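Local coordinates for protein Hen1 (Anabaena variabilis, PDB 3JWH) that carries out 2'-O-methylation of the 3'-terminal nucleotide of RNA, probably with S-adenosylmethionine as the methyl donor, at residues Q15-G20 and T107-I112; A23-S28 and K45-D50; E71-L76 and L86-G91; V136-P141 and S169-W174; K177-E180 and N185-F188. All blocks are in the same frame, centred on the assembly; numbering follows the deposited sequence.

Interaction 1 of 5, residues Q15-G20 and T107-I112. With SAH (S-adenosyl-L-homocysteine), chain C.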
# COMPACT_ATOMS: atom_id res chain seq x y z
N GLN A 15 7.43 -10.48 -5.34
CA GLN A 15 6.61 -10.62 -6.53
C GLN A 15 5.25 -11.14 -6.13
O GLN A 15 4.24 -10.86 -6.78
CB GLN A 15 7.26 -11.57 -7.53
CG GLN A 15 6.47 -11.76 -8.81
CD GLN A 15 6.25 -10.46 -9.57
OE1 GLN A 15 7.21 -9.75 -9.89
NE2 GLN A 15 5.00 -10.14 -9.86
N GLN A 16 5.20 -11.90 -5.04
CA GLN A 16 3.92 -12.42 -4.58
C GLN A 16 3.10 -11.29 -4.00
O GLN A 16 1.89 -11.23 -4.18
CB GLN A 16 4.12 -13.49 -3.51
CG GLN A 16 4.26 -14.88 -4.07
CD GLN A 16 4.16 -15.93 -2.99
OE1 GLN A 16 4.18 -17.12 -3.28
NE2 GLN A 16 4.07 -15.49 -1.74
N ARG A 17 3.78 -10.38 -3.30
CA ARG A 17 3.10 -9.25 -2.70
C ARG A 17 2.53 -8.36 -3.80
O ARG A 17 1.35 -8.04 -3.80
CB ARG A 17 4.06 -8.46 -1.82
CG ARG A 17 3.33 -7.53 -0.85
CD ARG A 17 4.28 -6.81 0.09
NE ARG A 17 5.12 -7.71 0.86
CZ ARG A 17 6.36 -8.06 0.53
NH1 ARG A 17 6.91 -7.56 -0.57
NH2 ARG A 17 7.04 -8.91 1.29
N MET A 18 3.38 -7.98 -4.75
CA MET A 18 2.93 -7.13 -5.83
C MET A 18 1.73 -7.72 -6.58
O MET A 18 0.76 -7.01 -6.85
CB MET A 18 4.07 -6.84 -6.80
CG MET A 18 4.35 -5.35 -6.94
SD MET A 18 5.03 -4.63 -5.44
CE MET A 18 6.76 -4.92 -5.73
N ASN A 19 1.80 -9.00 -6.92
CA ASN A 19 0.70 -9.65 -7.63
C ASN A 19 -0.56 -9.58 -6.78
O ASN A 19 -1.66 -9.37 -7.28
CB ASN A 19 1.03 -11.12 -7.91
CG ASN A 19 1.98 -11.31 -9.08
OD1 ASN A 19 1.61 -11.06 -10.23
ND2 ASN A 19 3.20 -11.74 -8.79
N GLY A 20 -0.38 -9.78 -5.48
CA GLY A 20 -1.51 -9.73 -4.58
C GLY A 20 -2.15 -8.36 -4.53
O GLY A 20 -3.37 -8.25 -4.44
N THR A 107 -2.49 2.64 -1.67
CA THR A 107 -1.82 1.41 -1.25
C THR A 107 -0.76 1.80 -0.24
O THR A 107 -0.07 2.80 -0.43
CB THR A 107 -1.15 0.65 -2.43
OG1 THR A 107 -0.26 1.54 -3.13
CG2 THR A 107 -2.20 0.10 -3.38
N VAL A 108 -0.64 1.04 0.82
CA VAL A 108 0.34 1.31 1.87
C VAL A 108 1.05 -0.05 2.02
O VAL A 108 0.63 -0.90 2.81
CB VAL A 108 -0.38 1.69 3.20
CG1 VAL A 108 0.60 2.29 4.16
CG2 VAL A 108 -1.55 2.64 2.92
N ILE A 109 2.11 -0.24 1.25
CA ILE A 109 2.84 -1.51 1.21
C ILE A 109 4.10 -1.55 2.05
O ILE A 109 5.07 -0.84 1.77
CB ILE A 109 3.22 -1.85 -0.23
CG1 ILE A 109 2.02 -1.60 -1.14
CG2 ILE A 109 3.65 -3.32 -0.34
CD1 ILE A 109 0.76 -2.39 -0.76
N GLU A 110 4.08 -2.40 3.07
CA GLU A 110 5.23 -2.54 3.95
C GLU A 110 5.64 -1.17 4.48
O GLU A 110 6.82 -0.79 4.44
CB GLU A 110 6.39 -3.20 3.20
CG GLU A 110 5.99 -4.49 2.44
CD GLU A 110 5.44 -5.60 3.36
OE1 GLU A 110 6.19 -6.11 4.22
OE2 GLU A 110 4.25 -5.95 3.21
N VAL A 111 4.66 -0.42 4.97
CA VAL A 111 4.91 0.90 5.50
C VAL A 111 4.61 1.04 6.99
O VAL A 111 5.41 1.60 7.72
CB VAL A 111 4.09 1.99 4.74
CG1 VAL A 111 4.15 3.31 5.47
CG2 VAL A 111 4.64 2.17 3.34
N ILE A 112 3.46 0.52 7.44
CA ILE A 112 3.06 0.66 8.84
C ILE A 112 4.06 0.24 9.91
O ILE A 112 4.16 0.87 10.96
CB ILE A 112 1.71 -0.07 9.14
CG1 ILE A 112 1.80 -1.56 8.79
CG2 ILE A 112 0.59 0.59 8.37
CD1 ILE A 112 0.54 -2.33 9.14
N SAH C . 6.50 0.26 -0.47
CA SAH C . 7.88 0.09 -0.95
CB SAH C . 8.82 -0.12 0.24
CG SAH C . 8.71 1.06 1.21
SD SAH C . 9.74 0.89 2.72
C SAH C . 7.96 -1.14 -1.86
O SAH C . 8.30 -2.21 -1.31
OXT SAH C . 7.69 -0.98 -3.07
C5' SAH C . 8.98 2.24 3.68
C4' SAH C . 8.81 3.51 2.84
O4' SAH C . 7.98 4.43 3.56
C3' SAH C . 10.17 4.19 2.63
O3' SAH C . 10.23 4.77 1.33
C2' SAH C . 10.13 5.27 3.71
O2' SAH C . 10.97 6.36 3.31
C1' SAH C . 8.67 5.69 3.56
N9 SAH C . 8.20 6.49 4.72
C8 SAH C . 8.40 6.20 6.00
N7 SAH C . 7.81 7.12 6.76
C5 SAH C . 7.23 8.00 5.96
C6 SAH C . 6.49 9.15 6.17
N6 SAH C . 6.24 9.58 7.40
N1 SAH C . 6.04 9.84 5.11
C2 SAH C . 6.30 9.43 3.87
N3 SAH C . 7.00 8.34 3.64
C4 SAH C . 7.48 7.60 4.65
O HOH W 1 6.05 -9.12 4.19
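R17 reaches from its helix past I109 to the carboxylate of E110. The chain leaves CA with CG anti to the backbone N (chi1 -163°), runs on extended and then bends at chi3, which turns NE toward the glutamate. NE lies 3.1 Å from E110 OE2, a salt bridge without the geometry of a hydrogen bond. The guanidinium and carboxylate planes are 39° apart, and E110 CG sits over one guanidinium face. A water links the ends of the two groups, accepting from R17 NH2 at 3.1 Å and donating to E110 OE1 at 3.0 Å. NH1 turns back to N14 in its own helix, while E110 OE2 is also hydrogen-bonded to T139 OG1. Nearer the helix, along the aliphatic part of R17, CD packs against I109 CG2 at 3.6 Å, the two chains running alongside one another in opposite senses. E110 has a left-handed backbone (phi 53°) just after strand 105-109, where the main chain borders the bound S-adenosyl-L-homocysteine (SAH): I109 O accepts from SAH N at 2.9 Å, and E110 O is 3.8 Å from SAH SD. An alanine here would take away the charge beside R17 NE and the oxygen bonded to T139 OG1, and is likely to leave the guanidinium less firmly set. Guanidinium, water and threonine hydroxyl together probably fix how this carboxylate is turned, with that of E113 close to OE1.

Interaction 2 of 5, residues A23-S28 and K45-D50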
# COMPACT_ATOMS: atom_id res chain seq x y z
N ALA A 23 -3.80 -7.52 -7.98
CA ALA A 23 -5.02 -8.32 -8.07
C ALA A 23 -6.15 -7.67 -7.27
O ALA A 23 -7.29 -7.60 -7.73
CB ALA A 23 -4.74 -9.73 -7.56
N ALA A 24 -5.85 -7.20 -6.07
CA ALA A 24 -6.89 -6.57 -5.27
C ALA A 24 -7.38 -5.27 -5.91
O ALA A 24 -8.58 -4.98 -5.91
CB ALA A 24 -6.38 -6.31 -3.85
N LEU A 25 -6.46 -4.48 -6.47
CA LEU A 25 -6.82 -3.23 -7.12
C LEU A 25 -7.79 -3.48 -8.26
O LEU A 25 -8.82 -2.81 -8.39
CB LEU A 25 -5.58 -2.53 -7.67
CG LEU A 25 -4.68 -1.89 -6.61
CD1 LEU A 25 -3.43 -1.37 -7.25
CD2 LEU A 25 -5.43 -0.75 -5.91
N LYS A 26 -7.45 -4.47 -9.09
CA LYS A 26 -8.28 -4.81 -10.24
C LYS A 26 -9.68 -5.28 -9.89
O LYS A 26 -10.64 -4.86 -10.53
CB LYS A 26 -7.55 -5.85 -11.11
CG LYS A 26 -6.42 -5.23 -11.94
CD LYS A 26 -5.66 -6.24 -12.79
CE LYS A 26 -4.71 -5.52 -13.74
NZ LYS A 26 -3.89 -6.45 -14.58
N GLN A 27 -9.82 -6.11 -8.86
CA GLN A 27 -11.14 -6.58 -8.45
C GLN A 27 -12.06 -5.45 -7.97
O GLN A 27 -13.28 -5.55 -8.06
CB GLN A 27 -11.01 -7.63 -7.35
CG GLN A 27 -10.10 -8.77 -7.72
CD GLN A 27 -10.38 -10.02 -6.91
OE1 GLN A 27 -10.37 -9.99 -5.67
NE2 GLN A 27 -10.65 -11.12 -7.60
N SER A 28 -11.45 -4.38 -7.46
CA SER A 28 -12.19 -3.22 -6.99
C SER A 28 -12.29 -2.21 -8.14
O SER A 28 -12.88 -1.14 -7.98
CB SER A 28 -11.46 -2.56 -5.82
OG SER A 28 -11.24 -3.48 -4.77
N LYS A 45 6.36 0.77 -10.78
CA LYS A 45 6.84 0.26 -12.08
C LYS A 45 5.80 -0.67 -12.71
O LYS A 45 5.50 -0.56 -13.90
CB LYS A 45 8.16 -0.48 -11.90
CG LYS A 45 8.76 -1.00 -13.20
CD LYS A 45 10.22 -1.38 -13.04
CE LYS A 45 10.91 -1.48 -14.40
NZ LYS A 45 12.38 -1.73 -14.28
N ILE A 46 5.26 -1.58 -11.90
CA ILE A 46 4.25 -2.52 -12.36
C ILE A 46 2.94 -1.85 -12.79
O ILE A 46 2.33 -2.27 -13.76
CB ILE A 46 3.98 -3.60 -11.26
CG1 ILE A 46 5.19 -4.55 -11.18
CG2 ILE A 46 2.72 -4.40 -11.58
CD1 ILE A 46 5.24 -5.37 -9.91
N LEU A 47 2.50 -0.82 -12.07
CA LEU A 47 1.26 -0.13 -12.43
C LEU A 47 1.39 0.71 -13.71
O LEU A 47 0.49 0.73 -14.55
CB LEU A 47 0.81 0.79 -11.28
CG LEU A 47 0.52 0.18 -9.91
CD1 LEU A 47 -0.07 1.27 -9.00
CD2 LEU A 47 -0.45 -0.99 -10.04
N LEU A 48 2.51 1.41 -13.85
CA LEU A 48 2.75 2.27 -15.01
C LEU A 48 2.80 1.45 -16.30
O LEU A 48 2.30 1.89 -17.34
CB LEU A 48 4.07 3.01 -14.84
CG LEU A 48 4.15 4.53 -15.11
CD1 LEU A 48 5.54 4.84 -15.69
CD2 LEU A 48 3.06 4.99 -16.07
N LYS A 49 3.40 0.28 -16.23
CA LYS A 49 3.52 -0.61 -17.38
C LYS A 49 2.18 -1.18 -17.79
O LYS A 49 1.97 -1.48 -18.95
CB LYS A 49 4.46 -1.79 -17.07
CG LYS A 49 5.92 -1.41 -16.92
CD LYS A 49 6.78 -2.62 -16.55
CE LYS A 49 6.38 -3.18 -15.19
NZ LYS A 49 7.23 -4.32 -14.76
N ASP A 50 1.27 -1.31 -16.83
CA ASP A 50 -0.06 -1.88 -17.07
C ASP A 50 -1.10 -0.82 -17.41
O ASP A 50 -1.54 -0.08 -16.53
CB ASP A 50 -0.49 -2.64 -15.82
CG ASP A 50 -1.69 -3.53 -16.06
OD1 ASP A 50 -2.50 -3.21 -16.96
OD2 ASP A 50 -1.83 -4.54 -15.34
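K26 and D50 join two neighbouring helices of the Rossmann-like methyltransferase fold, 13-27 and 42-49, near their C-terminal ends. From CB the lysine chain sets CG beside the backbone N, then runs fully extended through CD to CE; the side chain also touches F52. CE comes within 3.4 Å of D50 OD2, and NZ donates to that same oxygen at 2.9 Å, on the syn lone pair of OD2, in a salt bridge. The other carboxylate oxygen, OD1, is hydrogen-bonded to the backbone N of F52, as in an Asx turn, so one aspartate both turns its own chain and holds the lysine across the gap. With an alanine in place of D50, the K26 ammonium would lose its counter-charge, and the turn toward F52 would probably be less firmly set. Deeper in, the contact is wholly apolar: the side chains of L25 and L47 lie roughly perpendicular, with L25 CD1 4.1 Å from L47 CD2.

Interaction 3 of 5, residues E71-L76 and L86-G91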
# COMPACT_ATOMS: atom_id res chain seq x y z
N GLU A 71 14.40 6.89 -11.61
CA GLU A 71 15.46 6.26 -12.37
C GLU A 71 15.04 4.94 -13.01
O GLU A 71 15.15 4.77 -14.22
CB GLU A 71 16.67 6.05 -11.47
CG GLU A 71 17.93 5.61 -12.18
CD GLU A 71 19.15 5.73 -11.28
OE1 GLU A 71 19.11 5.19 -10.14
OE2 GLU A 71 20.15 6.35 -11.70
N ARG A 72 14.57 3.99 -12.21
CA ARG A 72 14.17 2.72 -12.79
C ARG A 72 12.87 2.83 -13.60
O ARG A 72 12.68 2.10 -14.58
CB ARG A 72 14.07 1.62 -11.73
CG ARG A 72 13.52 2.03 -10.39
CD ARG A 72 13.87 0.97 -9.35
NE ARG A 72 13.23 -0.33 -9.61
CZ ARG A 72 11.93 -0.58 -9.46
NH1 ARG A 72 11.11 0.37 -9.03
NH2 ARG A 72 11.45 -1.79 -9.72
N LEU A 73 12.00 3.75 -13.21
CA LEU A 73 10.76 3.92 -13.95
C LEU A 73 11.11 4.36 -15.35
O LEU A 73 10.35 4.13 -16.29
CB LEU A 73 9.84 4.95 -13.29
CG LEU A 73 8.99 4.45 -12.10
CD1 LEU A 73 8.29 5.62 -11.41
CD2 LEU A 73 7.97 3.45 -12.59
N ASP A 74 12.27 4.98 -15.50
CA ASP A 74 12.70 5.45 -16.81
C ASP A 74 13.31 4.36 -17.66
O ASP A 74 13.60 4.58 -18.82
CB ASP A 74 13.69 6.61 -16.67
CG ASP A 74 12.99 7.93 -16.42
OD1 ASP A 74 11.96 8.17 -17.06
OD2 ASP A 74 13.48 8.72 -15.59
N ARG A 75 13.51 3.19 -17.08
CA ARG A 75 14.06 2.07 -17.83
C ARG A 75 12.94 1.45 -18.65
O ARG A 75 13.17 0.53 -19.45
CB ARG A 75 14.68 1.05 -16.87
CG ARG A 75 15.88 1.60 -16.10
CD ARG A 75 16.32 0.64 -14.99
NE ARG A 75 17.42 1.18 -14.19
CZ ARG A 75 17.86 0.63 -13.06
NH1 ARG A 75 17.29 -0.48 -12.60
NH2 ARG A 75 18.86 1.18 -12.39
N LEU A 76 11.72 1.96 -18.48
CA LEU A 76 10.57 1.47 -19.21
C LEU A 76 10.43 2.14 -20.58
O LEU A 76 10.86 3.28 -20.78
CB LEU A 76 9.28 1.72 -18.43
CG LEU A 76 9.14 1.10 -17.04
CD1 LEU A 76 7.84 1.56 -16.42
CD2 LEU A 76 9.18 -0.40 -17.12
N LEU A 86 1.90 8.99 -14.67
CA LEU A 86 2.78 9.00 -13.51
C LEU A 86 3.02 10.35 -12.85
O LEU A 86 3.09 11.38 -13.50
CB LEU A 86 4.14 8.42 -13.91
CG LEU A 86 5.18 8.47 -12.79
CD1 LEU A 86 4.78 7.52 -11.67
CD2 LEU A 86 6.55 8.13 -13.35
N GLN A 87 3.20 10.32 -11.53
CA GLN A 87 3.45 11.53 -10.76
C GLN A 87 4.18 11.10 -9.49
O GLN A 87 3.77 10.16 -8.81
CB GLN A 87 2.12 12.20 -10.40
CG GLN A 87 2.19 13.67 -10.06
CD GLN A 87 0.89 14.19 -9.48
OE1 GLN A 87 -0.20 13.89 -9.99
NE2 GLN A 87 0.99 14.99 -8.43
N LEU A 88 5.28 11.78 -9.19
CA LEU A 88 6.11 11.53 -8.01
C LEU A 88 6.05 12.74 -7.08
O LEU A 88 6.28 13.87 -7.51
CB LEU A 88 7.55 11.26 -8.44
CG LEU A 88 8.05 9.82 -8.37
CD1 LEU A 88 7.01 8.84 -8.86
CD2 LEU A 88 9.30 9.71 -9.19
N ILE A 89 5.76 12.51 -5.81
CA ILE A 89 5.63 13.59 -4.85
C ILE A 89 6.41 13.35 -3.56
O ILE A 89 6.31 12.28 -2.95
CB ILE A 89 4.16 13.78 -4.45
CG1 ILE A 89 3.33 14.24 -5.65
CG2 ILE A 89 4.06 14.77 -3.31
CD1 ILE A 89 1.84 14.16 -5.40
N GLN A 90 7.20 14.35 -3.14
CA GLN A 90 7.92 14.22 -1.88
C GLN A 90 6.98 14.79 -0.83
O GLN A 90 6.36 15.84 -1.03
CB GLN A 90 9.24 15.01 -1.89
CG GLN A 90 10.13 14.75 -0.65
CD GLN A 90 9.63 15.45 0.62
OE1 GLN A 90 9.93 15.01 1.74
NE2 GLN A 90 8.89 16.54 0.46
N GLY A 91 6.86 14.07 0.29
CA GLY A 91 6.00 14.53 1.36
C GLY A 91 5.84 13.48 2.44
O GLY A 91 6.01 12.29 2.19
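A type I beta turn from L73 to L76 finishes the 71-76 segment, its closing bond from L76 N to L73 O weak at 3.4 Å, and the CA atoms of L73 and L86 stand 9.5 Å apart across the contact. Leucines bridge that distance. L73 holds CG beside its backbone N and points its branched end at the strand, where L86 meets it tip to tip. L86 has CG anti to the backbone N (chi1 176°); this carries CG out toward the helix, and chi2 (68°) turns both methyls to L73: CD2 lies 3.6 Å from L73 CD1, and CD1 lies 4.0 Å from the same atom. L88, two residues on and therefore on the same face of the strand, adds a looser touch, its CD1 being 4.3 Å from L73 CD1. One methyl of L73 thus serves both strand leucines. L88 also rests on Q70, about one turn before L73 in helix 63-73. On the far face of the strand, Q87 and I89 pack against T57 of strand 55-60, whose backbone pairs with this edge strand. Strand 55-60, helix 63-73 and strand 86-90 form a beta-alpha-beta crossover of the Rossmann-like methyltransferase fold, and its strand ends bring D60 and G91 to the S-adenosyl-L-homocysteine pocket.

Interaction 4 of 5, residues V136-P141 and S169-W174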
# COMPACT_ATOMS: atom_id res chain seq x y z
N VAL A 136 -8.50 0.94 0.17
CA VAL A 136 -7.19 1.09 0.82
C VAL A 136 -6.56 -0.30 1.01
O VAL A 136 -7.12 -1.15 1.69
CB VAL A 136 -7.27 1.72 2.23
CG1 VAL A 136 -5.87 1.95 2.73
CG2 VAL A 136 -8.07 3.02 2.21
N ILE A 137 -5.39 -0.52 0.42
CA ILE A 137 -4.72 -1.79 0.58
C ILE A 137 -3.46 -1.61 1.42
O ILE A 137 -2.61 -0.80 1.09
CB ILE A 137 -4.39 -2.42 -0.81
CG1 ILE A 137 -5.69 -2.76 -1.52
CG2 ILE A 137 -3.54 -3.71 -0.62
CD1 ILE A 137 -5.71 -2.37 -3.00
N VAL A 138 -3.39 -2.35 2.52
CA VAL A 138 -2.27 -2.32 3.46
C VAL A 138 -1.65 -3.72 3.66
O VAL A 138 -2.36 -4.68 3.94
CB VAL A 138 -2.75 -1.84 4.85
CG1 VAL A 138 -1.56 -1.80 5.83
CG2 VAL A 138 -3.44 -0.49 4.73
N THR A 139 -0.33 -3.84 3.50
CA THR A 139 0.30 -5.13 3.73
C THR A 139 1.42 -4.93 4.73
O THR A 139 2.06 -3.89 4.75
CB THR A 139 0.94 -5.74 2.46
OG1 THR A 139 2.12 -5.02 2.13
CG2 THR A 139 0.01 -5.68 1.30
N THR A 140 1.65 -5.93 5.56
CA THR A 140 2.71 -5.84 6.54
C THR A 140 3.27 -7.24 6.77
O THR A 140 2.59 -8.24 6.52
CB THR A 140 2.19 -5.23 7.85
OG1 THR A 140 3.30 -4.81 8.66
CG2 THR A 140 1.32 -6.24 8.61
N PRO A 141 4.52 -7.34 7.23
CA PRO A 141 5.08 -8.68 7.45
C PRO A 141 4.48 -9.40 8.67
O PRO A 141 4.25 -8.79 9.71
CB PRO A 141 6.58 -8.41 7.63
CG PRO A 141 6.80 -7.06 6.95
CD PRO A 141 5.56 -6.31 7.37
N SER A 169 -2.34 -11.13 15.09
CA SER A 169 -3.31 -10.60 16.03
C SER A 169 -3.23 -9.08 16.07
O SER A 169 -4.24 -8.39 15.94
CB SER A 169 -3.05 -11.17 17.43
OG SER A 169 -3.96 -10.64 18.38
N GLN A 170 -2.02 -8.56 16.24
CA GLN A 170 -1.80 -7.13 16.29
C GLN A 170 -2.32 -6.44 15.03
O GLN A 170 -3.03 -5.44 15.12
CB GLN A 170 -0.32 -6.84 16.50
CG GLN A 170 0.13 -7.13 17.93
CD GLN A 170 1.64 -7.05 18.13
OE1 GLN A 170 2.12 -7.11 19.26
NE2 GLN A 170 2.38 -6.91 17.04
N PHE A 171 -1.96 -6.98 13.87
CA PHE A 171 -2.38 -6.42 12.59
C PHE A 171 -3.90 -6.42 12.45
O PHE A 171 -4.49 -5.41 12.03
CB PHE A 171 -1.79 -7.23 11.44
CG PHE A 171 -2.13 -6.66 10.08
CD1 PHE A 171 -1.72 -5.37 9.73
CD2 PHE A 171 -2.84 -7.42 9.16
CE1 PHE A 171 -2.03 -4.85 8.47
CE2 PHE A 171 -3.15 -6.90 7.90
CZ PHE A 171 -2.74 -5.62 7.56
N GLN A 172 -4.53 -7.54 12.76
CA GLN A 172 -5.97 -7.65 12.65
C GLN A 172 -6.75 -6.79 13.65
O GLN A 172 -7.84 -6.32 13.34
CB GLN A 172 -6.41 -9.11 12.72
CG GLN A 172 -6.26 -9.79 11.36
CD GLN A 172 -6.69 -11.24 11.33
OE1 GLN A 172 -7.80 -11.59 11.76
NE2 GLN A 172 -5.83 -12.10 10.80
N ASN A 173 -6.19 -6.56 14.83
CA ASN A 173 -6.85 -5.72 15.81
C ASN A 173 -6.72 -4.27 15.34
O ASN A 173 -7.64 -3.47 15.49
CB ASN A 173 -6.20 -5.83 17.20
CG ASN A 173 -6.38 -7.20 17.83
OD1 ASN A 173 -7.35 -7.92 17.54
ND2 ASN A 173 -5.46 -7.56 18.71
N TRP A 174 -5.56 -3.95 14.78
CA TRP A 174 -5.29 -2.62 14.26
C TRP A 174 -6.32 -2.30 13.19
O TRP A 174 -6.93 -1.23 13.21
CB TRP A 174 -3.89 -2.54 13.65
CG TRP A 174 -3.66 -1.25 12.91
CD1 TRP A 174 -3.44 -0.01 13.46
CD2 TRP A 174 -3.75 -1.05 11.49
NE1 TRP A 174 -3.39 0.95 12.47
CE2 TRP A 174 -3.58 0.34 11.25
CE3 TRP A 174 -3.95 -1.90 10.40
CZ2 TRP A 174 -3.62 0.90 9.96
CZ3 TRP A 174 -3.98 -1.34 9.11
CH2 TRP A 174 -3.82 0.04 8.91
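The ring of F171 carries T140 CG2 over one face and has V138 O at its edge, near the ring plane. The methyl stands 3.8 Å from the F171 ring centroid and 28° off its normal, a CH-pi contact shifted toward the rim, with T140 CG2 only 3.4 Å from F171 CD1. At the edge, V138 O lies 3.8 Å from F171 CZ. The indole of W174 has F171 O in plane at its edge, and V138 CG1 comes to it obliquely, 4.1 Å from CZ3. That same CG1 is 4.1 Å from F171 CE1, so a single valine methyl fits against both aromatic side chains. In the class I methyltransferase fold, strand 135-141 is the last of the parallel run, and helix 168-181 covers it on this face; the short segments run nearly antiparallel at 159°, with axes 10.2 Å apart. F171 reaches beyond this strand to Q203 and A205 of antiparallel strand 202-209. With chi1 of T140 at -164°, OG1 lies anti to the backbone N and bonds to E113 OE1, which puts CG2 between N and the carbonyl carbon, facing the phenyl ring. W174 NE1 is hydrogen-bonded to E124 OE2 on helix 117-131, and its ring meets W166 edge-to-face.

Interaction 5 of 5, residues K177-E180 and N185-F188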
# COMPACT_ATOMS: atom_id res chain seq x y z
N LYS A 177 -9.86 -2.08 14.48
CA LYS A 177 -10.01 -0.80 15.19
C LYS A 177 -10.23 0.28 14.14
O LYS A 177 -10.87 1.28 14.42
CB LYS A 177 -8.77 -0.46 16.02
CG LYS A 177 -8.73 -1.06 17.42
CD LYS A 177 -9.60 -0.30 18.39
CE LYS A 177 -9.56 -0.93 19.78
NZ LYS A 177 -10.36 -0.18 20.81
N ILE A 178 -9.69 0.10 12.94
CA ILE A 178 -9.87 1.11 11.90
C ILE A 178 -11.33 1.16 11.45
O ILE A 178 -11.90 2.23 11.28
CB ILE A 178 -8.97 0.84 10.65
CG1 ILE A 178 -7.49 1.11 10.98
CG2 ILE A 178 -9.42 1.70 9.49
CD1 ILE A 178 -7.19 2.57 11.34
N THR A 179 -11.94 -0.01 11.28
CA THR A 179 -13.33 -0.04 10.83
C THR A 179 -14.31 0.44 11.90
O THR A 179 -15.50 0.60 11.63
CB THR A 179 -13.76 -1.45 10.41
OG1 THR A 179 -13.94 -2.24 11.59
CG2 THR A 179 -12.70 -2.10 9.51
N GLU A 180 -13.81 0.63 13.12
CA GLU A 180 -14.63 1.09 14.24
C GLU A 180 -14.60 2.61 14.33
O GLU A 180 -15.57 3.22 14.76
CB GLU A 180 -14.11 0.48 15.54
CG GLU A 180 -14.56 -0.95 15.81
CD GLU A 180 -13.66 -1.69 16.80
OE1 GLU A 180 -13.06 -1.04 17.69
OE2 GLU A 180 -13.55 -2.94 16.69
N ASN A 185 -14.90 -1.12 6.00
CA ASN A 185 -15.07 -2.51 6.40
C ASN A 185 -13.78 -3.15 5.85
O ASN A 185 -13.21 -2.68 4.85
CB ASN A 185 -16.34 -3.10 5.78
CG ASN A 185 -17.60 -2.51 6.40
OD1 ASN A 185 -18.57 -2.23 5.70
ND2 ASN A 185 -17.59 -2.33 7.71
N VAL A 186 -13.30 -4.18 6.52
CA VAL A 186 -12.05 -4.79 6.12
C VAL A 186 -12.14 -6.29 5.81
O VAL A 186 -12.96 -7.00 6.39
CB VAL A 186 -11.00 -4.57 7.24
CG1 VAL A 186 -11.34 -5.43 8.45
CG2 VAL A 186 -9.60 -4.85 6.73
N GLN A 187 -11.29 -6.75 4.90
CA GLN A 187 -11.22 -8.15 4.53
C GLN A 187 -9.74 -8.52 4.57
O GLN A 187 -8.89 -7.77 4.09
CB GLN A 187 -11.75 -8.39 3.11
CG GLN A 187 -13.26 -8.58 3.02
CD GLN A 187 -13.73 -9.77 3.82
OE1 GLN A 187 -13.24 -10.89 3.64
NE2 GLN A 187 -14.70 -9.55 4.71
N PHE A 188 -9.42 -9.66 5.18
CA PHE A 188 -8.04 -10.09 5.24
C PHE A 188 -7.77 -11.13 4.16
O PHE A 188 -8.64 -11.93 3.83
CB PHE A 188 -7.73 -10.63 6.62
CG PHE A 188 -7.92 -9.61 7.70
CD1 PHE A 188 -7.02 -8.56 7.85
CD2 PHE A 188 -9.02 -9.68 8.55
CE1 PHE A 188 -7.22 -7.59 8.82
CE2 PHE A 188 -9.23 -8.71 9.52
CZ PHE A 188 -8.33 -7.67 9.66
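Helix 168-181 turns back here through a short connection into strand 184-188, the outermost strand at one end of the sheet, and T179 touches V186 where the two elements meet. The backbones come close, T179 CA being 5.4 Å from N185 CA. One methyl does most of the work: T179 CG2 lies 3.7 Å from V186 N, 3.7 Å from V186 CG1 and 3.9 Å from N185 CA. It therefore rests as much on the strand's main chain as on the valine, whose side chain is set nearly square to the threonine's. With chi1 at 74°, OG1 sits between the T179 backbone N and carbonyl carbon, from where the hydroxyl gives a hydrogen bond to N176 O, one turn back in the helix. Its polar end is thereby used within the helix, and the methyl is directed at the strand. V186 likewise has CG1 between its own N and carbonyl carbon (chi1 71°), the branch that meets T179. The contact is van der Waals packing of a methyl on main chain and valine, at the surface. Beside it, V186 also packs on A205 and F207 of strand 202-209, F188 touches Q172 and A175 of the same helix, and I178 leads away from the edge strand to F207 and to E124 and F128 of helix 117-131.

In the fold
Interactions 1 and 4 are the buried ones, built on neighbouring strands 105-109 and 135-141, which pair through the backbones of V108 and I137. Interaction 1 is largely ionic and borders the ligand, whereas interaction 4 relies on aromatic rings and methyls. Interaction 2 shares helix 13-27 with interaction 1 and is partly buried, pairing a leucine contact with a salt bridge at its exposed side. Interaction 3, purely leucine, sits at the 86-90 edge of the sheet and touches interaction 2 through K45 and K49. At the other edge, about 31 Å away between centres, interaction 5 is a surface contact of a methyl on valine and main chain, on the helix it shares with interaction 4.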